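Local coordinates for protein DynF (Micromonospora chersina, PDB 6UBL) that is of unknown function but belongs to the dynemicin biosynthesis pathway and, as a beta-barrel holding palmitic acid, probably binds a long hydrophobic molecule, at residues 66-71 with 79-84; 129-134 with 156-161; 38-43 with 203-208. One frame throughout, in Å; residues are numbered along the deposited sequence.

Contact 1 (66-71 with 79-84); sequences VVRSPS and AEVYTN. With PLM (palmitic acid), chain C.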
loop_
_atom_site.group_PDB
_atom_site.type_symbol
_atom_site.label_atom_id
_atom_site.label_comp_id
_atom_site.label_asym_id
_atom_site.label_seq_id
_atom_site.Cartn_x
_atom_site.Cartn_y
_atom_site.Cartn_z
ATOM N N VAL A 66 -19.214 -6.437 -2.526
ATOM C CA VAL A 66 -17.997 -6.831 -3.226
ATOM C C VAL A 66 -18.405 -7.620 -4.460
ATOM O O VAL A 66 -19.038 -8.675 -4.344
ATOM C CB VAL A 66 -17.071 -7.677 -2.339
ATOM C CG1 VAL A 66 -15.854 -8.147 -3.122
ATOM C CG2 VAL A 66 -16.653 -6.893 -1.086
ATOM N N VAL A 67 -18.050 -7.117 -5.645
ATOM C CA VAL A 67 -18.295 -7.858 -6.880
ATOM C C VAL A 67 -17.128 -8.803 -7.139
ATOM O O VAL A 67 -15.951 -8.451 -6.937
ATOM C CB VAL A 67 -18.528 -6.921 -8.079
ATOM C CG1 VAL A 67 -17.317 -6.066 -8.358
ATOM C CG2 VAL A 67 -18.895 -7.750 -9.315
ATOM N N ARG A 68 -17.458 -10.011 -7.581
ATOM C CA ARG A 68 -16.490 -11.028 -7.955
ATOM C C ARG A 68 -16.525 -11.239 -9.462
ATOM O O ARG A 68 -17.601 -11.291 -10.073
ATOM C CB ARG A 68 -16.789 -12.364 -7.280
ATOM C CG ARG A 68 -16.477 -12.426 -5.798
ATOM C CD ARG A 68 -16.897 -13.764 -5.158
ATOM N NE ARG A 68 -18.320 -13.840 -4.875
ATOM C CZ ARG A 68 -19.234 -14.367 -5.678
ATOM N NH1 ARG A 68 -18.891 -14.909 -6.842
ATOM N NH2 ARG A 68 -20.513 -14.370 -5.308
ATOM N N SER A 69 -15.344 -11.390 -10.056
ATOM C CA SER A 69 -15.248 -11.818 -11.439
ATOM C C SER A 69 -15.679 -13.276 -11.507
ATOM O O SER A 69 -15.754 -13.960 -10.481
ATOM C CB SER A 69 -13.795 -11.719 -11.905
ATOM O OG SER A 69 -12.975 -12.707 -11.269
ATOM N N PRO A 70 -15.927 -13.801 -12.703
ATOM C CA PRO A 70 -16.027 -15.257 -12.833
ATOM C C PRO A 70 -14.707 -15.873 -12.396
ATOM O O PRO A 70 -13.640 -15.268 -12.534
ATOM C CB PRO A 70 -16.283 -15.477 -14.332
ATOM C CG PRO A 70 -15.794 -14.222 -14.997
ATOM C CD PRO A 70 -16.036 -13.115 -14.004
ATOM N N SER A 71 -14.775 -17.080 -11.849
ATOM C CA SER A 71 -13.549 -17.765 -11.470
ATOM C C SER A 71 -12.784 -18.174 -12.717
ATOM O O SER A 71 -13.376 -18.535 -13.735
ATOM C CB SER A 71 -13.865 -19.023 -10.651
ATOM O OG SER A 71 -12.661 -19.713 -10.366
ATOM N N ALA A 79 -8.338 -22.103 -9.196
ATOM C CA ALA A 79 -9.258 -20.987 -9.336
ATOM C C ALA A 79 -8.687 -19.700 -8.753
ATOM O O ALA A 79 -8.138 -19.680 -7.639
ATOM C CB ALA A 79 -10.583 -21.301 -8.638
ATOM N N GLU A 80 -8.845 -18.620 -9.513
ATOM C CA GLU A 80 -8.582 -17.280 -9.033
ATOM C C GLU A 80 -9.845 -16.460 -9.243
ATOM O O GLU A 80 -10.580 -16.669 -10.214
ATOM C CB GLU A 80 -7.479 -16.635 -9.834
ATOM C CG GLU A 80 -6.136 -17.293 -9.699
ATOM C CD GLU A 80 -5.087 -16.516 -10.450
ATOM O OE1 GLU A 80 -4.738 -15.420 -9.978
ATOM O OE2 GLU A 80 -4.677 -16.966 -11.537
ATOM N N VAL A 81 -10.089 -15.521 -8.333
ATOM C CA VAL A 81 -11.222 -14.607 -8.413
ATOM C C VAL A 81 -10.705 -13.198 -8.168
ATOM O O VAL A 81 -9.970 -12.961 -7.199
ATOM C CB VAL A 81 -12.318 -14.979 -7.395
ATOM C CG1 VAL A 81 -13.400 -13.910 -7.353
ATOM C CG2 VAL A 81 -12.924 -16.339 -7.739
ATOM N N TYR A 82 -11.097 -12.270 -9.038
ATOM C CA TYR A 82 -10.783 -10.855 -8.901
ATOM C C TYR A 82 -11.995 -10.142 -8.325
ATOM O O TYR A 82 -13.136 -10.478 -8.643
ATOM C CB TYR A 82 -10.409 -10.286 -10.268
ATOM C CG TYR A 82 -9.089 -10.868 -10.711
ATOM C CD1 TYR A 82 -7.894 -10.284 -10.334
ATOM C CD2 TYR A 82 -9.046 -12.052 -11.438
ATOM C CE1 TYR A 82 -6.683 -10.829 -10.698
ATOM C CE2 TYR A 82 -7.839 -12.615 -11.809
ATOM C CZ TYR A 82 -6.661 -11.988 -11.437
ATOM O OH TYR A 82 -5.448 -12.535 -11.799
ATOM N N THR A 83 -11.752 -9.176 -7.455
ATOM C CA THR A 83 -12.819 -8.534 -6.703
ATOM C C THR A 83 -12.695 -7.024 -6.823
ATOM O O THR A 83 -11.607 -6.490 -7.024
ATOM C CB THR A 83 -12.746 -8.918 -5.218
ATOM O OG1 THR A 83 -11.492 -8.483 -4.685
ATOM C CG2 THR A 83 -12.875 -10.426 -5.028
ATOM N N ASN A 84 -13.829 -6.338 -6.725
ATOM C CA ASN A 84 -13.841 -4.904 -6.486
ATOM C C ASN A 84 -14.761 -4.652 -5.297
ATOM O O ASN A 84 -15.853 -5.218 -5.226
ATOM C CB ASN A 84 -14.415 -4.069 -7.642
ATOM C CG ASN A 84 -13.527 -3.985 -8.885
ATOM O OD1 ASN A 84 -13.973 -3.460 -9.911
ATOM N ND2 ASN A 84 -12.285 -4.461 -8.806
HETATM C C1 PLM C . -15.738 -11.963 -1.619
HETATM O O1 PLM C . -16.816 -11.222 -1.612
HETATM O O2 PLM C . -15.718 -13.105 -1.998
HETATM C C2 PLM C . -14.526 -11.266 -1.086
HETATM C C3 PLM C . -14.703 -10.562 0.233
HETATM C C4 PLM C . -13.388 -9.964 0.631
HETATM C C5 PLM C . -13.482 -8.723 1.437
HETATM C C6 PLM C . -12.122 -8.129 1.717
HETATM C C7 PLM C . -12.021 -7.653 3.141
HETATM C C8 PLM C . -13.197 -6.801 3.546
HETATM C C9 PLM C . -13.322 -5.522 2.764
HETATM C CA PLM C . -12.638 -4.372 3.453
HETATM C CB PLM C . -13.470 -3.832 4.600
HETATM C CC PLM C . -13.401 -2.337 4.689
HETATM C CD PLM C . -12.601 -1.805 5.847
HETATM C CE PLM C . -12.010 -0.458 5.519
HETATM C CF PLM C . -11.632 0.384 6.698
HETATM C CG PLM C . -11.079 1.701 6.286
#
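Val67 and Asn84 form an antiparallel hydrogen-bonded pair and Arg68 and Thr83 the non-hydrogen-bonded pair beside it, with the two strand segments 4.8 Å apart at closest approach and their directions 151° apart. Beyond them Ser69 N donates to Tyr82 O at 2.8 Å in a nearly straight bond. The return bond, however, goes to a side chain: Tyr82 N donates to Ser69 OG over 2.9 Å, at 165°. With chi1 at 70°, OG sits between the backbone N and carbonyl carbon of Ser69, which swings it onto the Tyr82 amide and against the edge of the tyrosine ring; the same hydroxyl donates to Pro70 O, so two bonds fix its rotation. These strands, 54-68 and 81-92, are neighbours in the wall of the beta-barrel that encloses palmitic acid, and side chains alternate between its two surfaces. Arg68 and Thr83 share the surface facing the ligand. The aliphatic part of Arg68 slants across Val81, CB lying 3.7 Å from Val81 CG1, before a bend at chi3 carries the guanidinium off to a salt bridge with Asp38; O2 of the palmitic acid lies near the guanidinium plane, 3.4 Å from Arg68 CD. On the other surface Val67 and Asn84 run side by side, Val67 CG1 lying 3.6 Å from Asn84 CB, and the Asn84 amide bonds to the backbone of Arg11 and Val13.

Contact 2 (129-134 with 156-161); sequences KACRMA and LTIDDV. With PLM (palmitic acid), chain C.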
loop_
_atom_site.group_PDB
_atom_site.type_symbol
_atom_site.label_atom_id
_atom_site.label_comp_id
_atom_site.label_asym_id
_atom_site.label_seq_id
_atom_site.Cartn_x
_atom_site.Cartn_y
_atom_site.Cartn_z
ATOM N N LYS A 129 -6.746 -20.438 0.205
ATOM C CA LYS A 129 -6.287 -19.326 -0.603
ATOM C C LYS A 129 -6.053 -18.091 0.251
ATOM O O LYS A 129 -6.295 -18.078 1.467
ATOM C CB LYS A 129 -7.264 -19.072 -1.756
ATOM C CG LYS A 129 -7.287 -20.267 -2.701
ATOM C CD LYS A 129 -8.095 -20.004 -3.958
ATOM C CE LYS A 129 -8.245 -21.263 -4.817
ATOM N NZ LYS A 129 -6.972 -21.735 -5.444
ATOM N N ALA A 130 -5.503 -17.067 -0.398
ATOM C CA ALA A 130 -5.214 -15.795 0.240
ATOM C C ALA A 130 -6.012 -14.723 -0.477
ATOM O O ALA A 130 -6.030 -14.666 -1.708
ATOM C CB ALA A 130 -3.726 -15.484 0.150
ATOM N N CYS A 131 -6.651 -13.869 0.302
ATOM C CA CYS A 131 -7.513 -12.801 -0.170
ATOM C C CYS A 131 -6.922 -11.468 0.251
ATOM O O CYS A 131 -6.476 -11.305 1.389
ATOM C CB CYS A 131 -8.903 -12.986 0.448
ATOM S SG CYS A 131 -10.104 -11.695 0.131
ATOM N N ARG A 132 -6.928 -10.515 -0.675
ATOM C CA ARG A 132 -6.432 -9.173 -0.419
ATOM C C ARG A 132 -7.359 -8.170 -1.095
ATOM O O ARG A 132 -8.008 -8.475 -2.106
ATOM C CB ARG A 132 -5.001 -8.947 -0.887
ATOM C CG ARG A 132 -4.804 -9.046 -2.383
ATOM C CD ARG A 132 -3.331 -9.122 -2.750
ATOM N NE ARG A 132 -2.536 -7.941 -2.366
ATOM C CZ ARG A 132 -1.677 -7.872 -1.354
ATOM N NH1 ARG A 132 -1.500 -8.892 -0.529
ATOM N NH2 ARG A 132 -0.998 -6.754 -1.136
ATOM N N MET A 133 -7.419 -6.965 -0.520
ATOM C CA MET A 133 -8.209 -5.869 -1.068
ATOM C C MET A 133 -7.466 -4.580 -0.737
ATOM O O MET A 133 -7.022 -4.390 0.401
ATOM C CB MET A 133 -9.608 -5.864 -0.432
ATOM C CG MET A 133 -10.560 -4.804 -0.967
ATOM S SD MET A 133 -11.155 -5.147 -2.643
ATOM C CE MET A 133 -12.447 -6.360 -2.300
ATOM N N ALA A 134 -7.339 -3.702 -1.728
ATOM C CA ALA A 134 -6.663 -2.416 -1.591
ATOM C C ALA A 134 -7.726 -1.330 -1.681
ATOM O O ALA A 134 -8.419 -1.234 -2.697
ATOM C CB ALA A 134 -5.627 -2.237 -2.709
ATOM N N LEU A 156 -6.065 -4.767 2.958
ATOM C CA LEU A 156 -6.848 -5.597 3.871
ATOM C C LEU A 156 -6.748 -7.043 3.409
ATOM O O LEU A 156 -6.937 -7.335 2.227
ATOM C CB LEU A 156 -8.315 -5.164 3.857
ATOM C CG LEU A 156 -8.462 -3.708 4.295
ATOM C CD1 LEU A 156 -9.691 -3.068 3.705
ATOM C CD2 LEU A 156 -8.500 -3.626 5.818
ATOM N N THR A 157 -6.442 -7.939 4.331
ATOM C CA THR A 157 -6.108 -9.308 3.983
ATOM C C THR A 157 -6.929 -10.293 4.798
ATOM O O THR A 157 -7.273 -10.045 5.951
ATOM C CB THR A 157 -4.614 -9.575 4.179
ATOM O OG1 THR A 157 -4.245 -9.323 5.538
ATOM C CG2 THR A 157 -3.794 -8.683 3.253
ATOM N N ILE A 158 -7.255 -11.410 4.159
ATOM C CA ILE A 158 -7.850 -12.560 4.816
ATOM C C ILE A 158 -7.049 -13.776 4.373
ATOM O O ILE A 158 -6.980 -14.073 3.172
ATOM C CB ILE A 158 -9.336 -12.750 4.463
ATOM C CG1 ILE A 158 -10.152 -11.512 4.810
ATOM C CG2 ILE A 158 -9.871 -13.979 5.200
ATOM C CD1 ILE A 158 -11.578 -11.573 4.283
ATOM N N ASP A 159 -6.487 -14.496 5.336
ATOM C CA ASP A 159 -5.731 -15.712 5.080
ATOM C C ASP A 159 -6.622 -16.915 5.356
ATOM O O ASP A 159 -7.740 -16.792 5.872
ATOM C CB ASP A 159 -4.470 -15.728 5.944
ATOM C CG ASP A 159 -3.541 -14.546 5.636
ATOM O OD1 ASP A 159 -3.313 -14.259 4.449
ATOM O OD2 ASP A 159 -3.058 -13.902 6.586
ATOM N N ASP A 160 -6.123 -18.095 4.982
ATOM C CA ASP A 160 -6.839 -19.357 5.217
ATOM C C ASP A 160 -8.249 -19.305 4.627
ATOM O O ASP A 160 -9.235 -19.666 5.278
ATOM C CB ASP A 160 -6.858 -19.696 6.712
ATOM C CG ASP A 160 -7.132 -21.153 6.989
ATOM O OD1 ASP A 160 -7.140 -21.973 6.044
ATOM O OD2 ASP A 160 -7.290 -21.514 8.185
ATOM N N VAL A 161 -8.333 -18.891 3.361
ATOM C CA VAL A 161 -9.618 -18.795 2.674
ATOM C C VAL A 161 -10.013 -20.181 2.180
ATOM O O VAL A 161 -9.359 -20.749 1.302
ATOM C CB VAL A 161 -9.564 -17.791 1.519
ATOM C CG1 VAL A 161 -10.825 -17.863 0.671
ATOM C CG2 VAL A 161 -9.358 -16.380 2.050
HETATM C C1 PLM C . -15.738 -11.963 -1.619
HETATM O O1 PLM C . -16.816 -11.222 -1.612
HETATM O O2 PLM C . -15.718 -13.105 -1.998
HETATM C C2 PLM C . -14.526 -11.266 -1.086
HETATM C C3 PLM C . -14.703 -10.562 0.233
HETATM C C4 PLM C . -13.388 -9.964 0.631
HETATM C C5 PLM C . -13.482 -8.723 1.437
HETATM C C6 PLM C . -12.122 -8.129 1.717
HETATM C C7 PLM C . -12.021 -7.653 3.141
HETATM C C8 PLM C . -13.197 -6.801 3.546
HETATM C C9 PLM C . -13.322 -5.522 2.764
HETATM C CA PLM C . -12.638 -4.372 3.453
HETATM C CB PLM C . -13.470 -3.832 4.600
HETATM C CC PLM C . -13.401 -2.337 4.689
HETATM C CD PLM C . -12.601 -1.805 5.847
HETATM C CE PLM C . -12.010 -0.458 5.519
HETATM C CF PLM C . -11.632 0.384 6.698
HETATM C CG PLM C . -11.079 1.701 6.286
HETATM O O HOH W 1 -3.880 -12.527 2.195
#
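The guanidinium of Arg132 is the flat group on the outer surface of this strand pair, and Thr157 CG2 approaches it obliquely from the facing strand. Its polar end turns to the second subunit, where Glu152 of that chain forms a salt bridge and Tyr176 O of that chain accepts a hydrogen bond. Asp159 also reaches across the interface, its carboxylate meeting Arg177 and Tyr176 of the second subunit, while a water donates both to Asp159 OD1 (2.9 Å) and to Cys131 O (3.0 Å), tying the carboxylate back to the neighbouring strand.

The opposite surface is mostly apolar, lined by Cys131, Met133, Leu156, Ile158 and Val161; Lys129 starts from it too, but its end leads off to Thr116 and Trp76. Cys131 CB packs against both Ile158 CB (4.0 Å) and Val161 CG2 (3.8 Å) of the facing strand. With SG anti to the backbone N (chi1 174°), the sulfur points into the barrel instead, Cys131 SG lying 3.7 Å from C4 of the palmitic acid. Leu156 CD1 lies against the middle of the fatty acid chain, and Met133 CB approaches its C6.

Three pairs of backbone bonds hold the strands: Lys129 with Val161, Cys131 with Ile158 and Met133 with Leu156. Between the first two the register slips by one residue, and the chain turns a corner at Asp160, which has the positive phi of 55°. This is an antiparallel pair interrupted by a beta bulge, part of a barrel wall with one face to the palmitic acid and the other to the second subunit, consistent with a barrel that holds a long hydrophobic molecule.

Contact 3 (38-43 with 203-208); sequences DNLGIN and GGYLKP. With PLM (palmitic acid), chain C.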
loop_
_atom_site.group_PDB
_atom_site.type_symbol
_atom_site.label_atom_id
_atom_site.label_comp_id
_atom_site.label_asym_id
_atom_site.label_seq_id
_atom_site.Cartn_x
_atom_site.Cartn_y
_atom_site.Cartn_z
ATOM N N ASP A 38 -21.454 -9.815 -3.544
ATOM C CA ASP A 38 -21.718 -10.270 -2.188
ATOM C C ASP A 38 -22.106 -9.078 -1.323
ATOM O O ASP A 38 -21.380 -8.078 -1.266
ATOM C CB ASP A 38 -20.468 -10.948 -1.623
ATOM C CG ASP A 38 -20.112 -12.221 -2.366
ATOM O OD1 ASP A 38 -21.032 -12.916 -2.829
ATOM O OD2 ASP A 38 -18.907 -12.520 -2.495
ATOM N N ASN A 39 -23.239 -9.197 -0.631
ATOM C CA ASN A 39 -23.711 -8.184 0.311
ATOM C C ASN A 39 -23.456 -8.764 1.693
ATOM O O ASN A 39 -24.194 -9.634 2.151
ATOM C CB ASN A 39 -25.182 -7.883 0.081
ATOM C CG ASN A 39 -25.434 -7.207 -1.259
ATOM O OD1 ASN A 39 -25.509 -5.977 -1.338
ATOM N ND2 ASN A 39 -25.545 -8.000 -2.315
ATOM N N LEU A 40 -22.393 -8.300 2.346
ATOM C CA LEU A 40 -21.858 -8.965 3.525
ATOM C C LEU A 40 -21.740 -8.035 4.721
ATOM O O LEU A 40 -21.370 -6.867 4.584
ATOM C CB LEU A 40 -20.456 -9.511 3.218
ATOM C CG LEU A 40 -20.359 -10.592 2.152
ATOM C CD1 LEU A 40 -18.915 -10.702 1.663
ATOM C CD2 LEU A 40 -20.850 -11.915 2.701
ATOM N N GLY A 41 -21.993 -8.588 5.903
ATOM C CA GLY A 41 -21.701 -7.869 7.119
ATOM C C GLY A 41 -20.212 -7.876 7.430
ATOM O O GLY A 41 -19.460 -8.734 6.965
ATOM N N ILE A 42 -19.791 -6.896 8.231
ATOM C CA ILE A 42 -18.394 -6.766 8.631
ATOM C C ILE A 42 -18.323 -5.932 9.903
ATOM O O ILE A 42 -19.126 -5.027 10.115
ATOM C CB ILE A 42 -17.544 -6.153 7.487
ATOM C CG1 ILE A 42 -16.065 -6.066 7.897
ATOM C CG2 ILE A 42 -18.054 -4.765 7.106
ATOM C CD1 ILE A 42 -15.145 -5.600 6.784
ATOM N N ASN A 43 -17.350 -6.243 10.755
ATOM C CA ASN A 43 -17.005 -5.405 11.894
ATOM C C ASN A 43 -15.490 -5.224 11.920
ATOM O O ASN A 43 -14.739 -5.994 11.305
ATOM C CB ASN A 43 -17.532 -5.961 13.220
ATOM C CG ASN A 43 -17.025 -7.347 13.530
ATOM O OD1 ASN A 43 -15.823 -7.558 13.690
ATOM N ND2 ASN A 43 -17.941 -8.306 13.613
ATOM N N GLY A 203 -18.652 -10.933 8.394
ATOM C CA GLY A 203 -19.855 -11.631 8.791
ATOM C C GLY A 203 -20.352 -12.512 7.666
ATOM O O GLY A 203 -19.557 -13.129 6.948
ATOM N N GLY A 204 -21.670 -12.569 7.491
ATOM C CA GLY A 204 -22.258 -13.362 6.422
ATOM C C GLY A 204 -23.140 -12.524 5.518
ATOM O O GLY A 204 -23.137 -11.289 5.591
ATOM N N TYR A 205 -23.882 -13.188 4.640
ATOM C CA TYR A 205 -24.756 -12.461 3.734
ATOM C C TYR A 205 -25.859 -11.755 4.514
ATOM O O TYR A 205 -26.385 -12.275 5.508
ATOM C CB TYR A 205 -25.401 -13.394 2.708
ATOM C CG TYR A 205 -24.467 -13.832 1.605
ATOM C CD1 TYR A 205 -23.881 -12.905 0.756
ATOM C CD2 TYR A 205 -24.212 -15.172 1.387
ATOM C CE1 TYR A 205 -23.034 -13.309 -0.262
ATOM C CE2 TYR A 205 -23.383 -15.591 0.375
ATOM C CZ TYR A 205 -22.791 -14.653 -0.451
ATOM O OH TYR A 205 -21.971 -15.090 -1.456
ATOM N N LEU A 206 -26.216 -10.561 4.053
ATOM C CA LEU A 206 -27.254 -9.761 4.680
ATOM C C LEU A 206 -28.534 -9.762 3.852
ATOM O O LEU A 206 -28.530 -10.028 2.644
ATOM C CB LEU A 206 -26.761 -8.321 4.822
ATOM C CG LEU A 206 -25.496 -8.208 5.666
ATOM C CD1 LEU A 206 -24.938 -6.797 5.599
ATOM C CD2 LEU A 206 -25.784 -8.619 7.096
ATOM N N LYS A 207 -29.639 -9.476 4.529
ATOM C CA LYS A 207 -30.866 -9.135 3.836
ATOM C C LYS A 207 -30.764 -7.700 3.319
ATOM O O LYS A 207 -30.096 -6.862 3.933
ATOM C CB LYS A 207 -32.050 -9.228 4.795
ATOM C CG LYS A 207 -32.345 -10.621 5.330
ATOM C CD LYS A 207 -33.506 -10.578 6.312
ATOM C CE LYS A 207 -33.989 -11.976 6.676
ATOM N NZ LYS A 207 -32.908 -12.886 7.132
ATOM N N PRO A 208 -31.435 -7.382 2.204
ATOM C CA PRO A 208 -31.414 -5.988 1.728
ATOM C C PRO A 208 -31.787 -4.980 2.801
ATOM O O PRO A 208 -31.193 -3.896 2.852
ATOM C CB PRO A 208 -32.397 -5.999 0.550
ATOM C CG PRO A 208 -32.371 -7.422 0.054
ATOM C CD PRO A 208 -32.149 -8.282 1.277
HETATM C C1 PLM C . -15.738 -11.963 -1.619
HETATM O O1 PLM C . -16.816 -11.222 -1.612
HETATM O O2 PLM C . -15.718 -13.105 -1.998
HETATM C C2 PLM C . -14.526 -11.266 -1.086
HETATM C C3 PLM C . -14.703 -10.562 0.233
HETATM C C4 PLM C . -13.388 -9.964 0.631
HETATM C C5 PLM C . -13.482 -8.723 1.437
HETATM C C6 PLM C . -12.122 -8.129 1.717
HETATM C C7 PLM C . -12.021 -7.653 3.141
HETATM C C8 PLM C . -13.197 -6.801 3.546
HETATM C C9 PLM C . -13.322 -5.522 2.764
HETATM C CA PLM C . -12.638 -4.372 3.453
HETATM C CB PLM C . -13.470 -3.832 4.600
HETATM C CC PLM C . -13.401 -2.337 4.689
HETATM C CD PLM C . -12.601 -1.805 5.847
HETATM C CE PLM C . -12.010 -0.458 5.519
HETATM C CF PLM C . -11.632 0.384 6.698
HETATM C CG PLM C . -11.079 1.701 6.286
#
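Tyr205 and Asp38 meet through a hydrogen bond: the phenol OH donates to Asp38 OD1 at 2.7 Å, reaching it from above the carboxylate plane, 59° out of it, while the ring and carboxylate planes stand 62° apart. The other oxygen, Asp38 OD2, which also pairs with Arg68, lies 2.6 Å from O1 of the palmitic acid, a separation at which one of the two acids probably holds a proton. Tyr205 is thus a second-shell residue, steadying an aspartate that faces the lipid head group. A phenylalanine in place of Tyr205 would probably leave Asp38 OD1 without this donor, the carboxylate then relying more on Arg68 for its orientation.

Backbone bonds join the strands at Gly41 N to Gly204 O, Leu206 N to Asn39 O, and Gly203 N to Gly41 O. Strand 37-50 is here paired with 193-205, the last strand of the chain, 160 residues on in sequence, an antiparallel seam that helps close the beta-barrel.

Apolar packing occupies both sides of the seam. Leu40 crosses the Tyr205 side chain at a slant, its CD2 3.7 Å from Tyr205 CD1, and its other methyl turns toward the head of the fatty acid. Leu206 folds over the backbone instead, CD1 lying 3.5 Å from Gly41 N. Farther along, Ile42 extends with CG1 anti to the backbone N (chi1 -178°), which brings its CD1 close against the palmitic acid chain.

How the contacts relate
Palmitic acid is the shared element: a single ligand in the barrel touches all three contacts, at its carboxyl end in contacts 1 and 3 and along its chain in contacts 2 and 3. Contacts 1 and 3, with centres about 17 Å apart, join directly through Arg68 NE and Asp38 OD2, 2.8 Å apart beside the ligand head. Contacts 1 and 2 meet where Met133 CE comes within 3.9 Å of Val66 CG1, their centres being about 12 Å apart. Contacts 2 and 3 do not touch, their nearest atoms about 7 Å apart. In sequence, 38-43 with 203-208 encloses the other two, which follow one another.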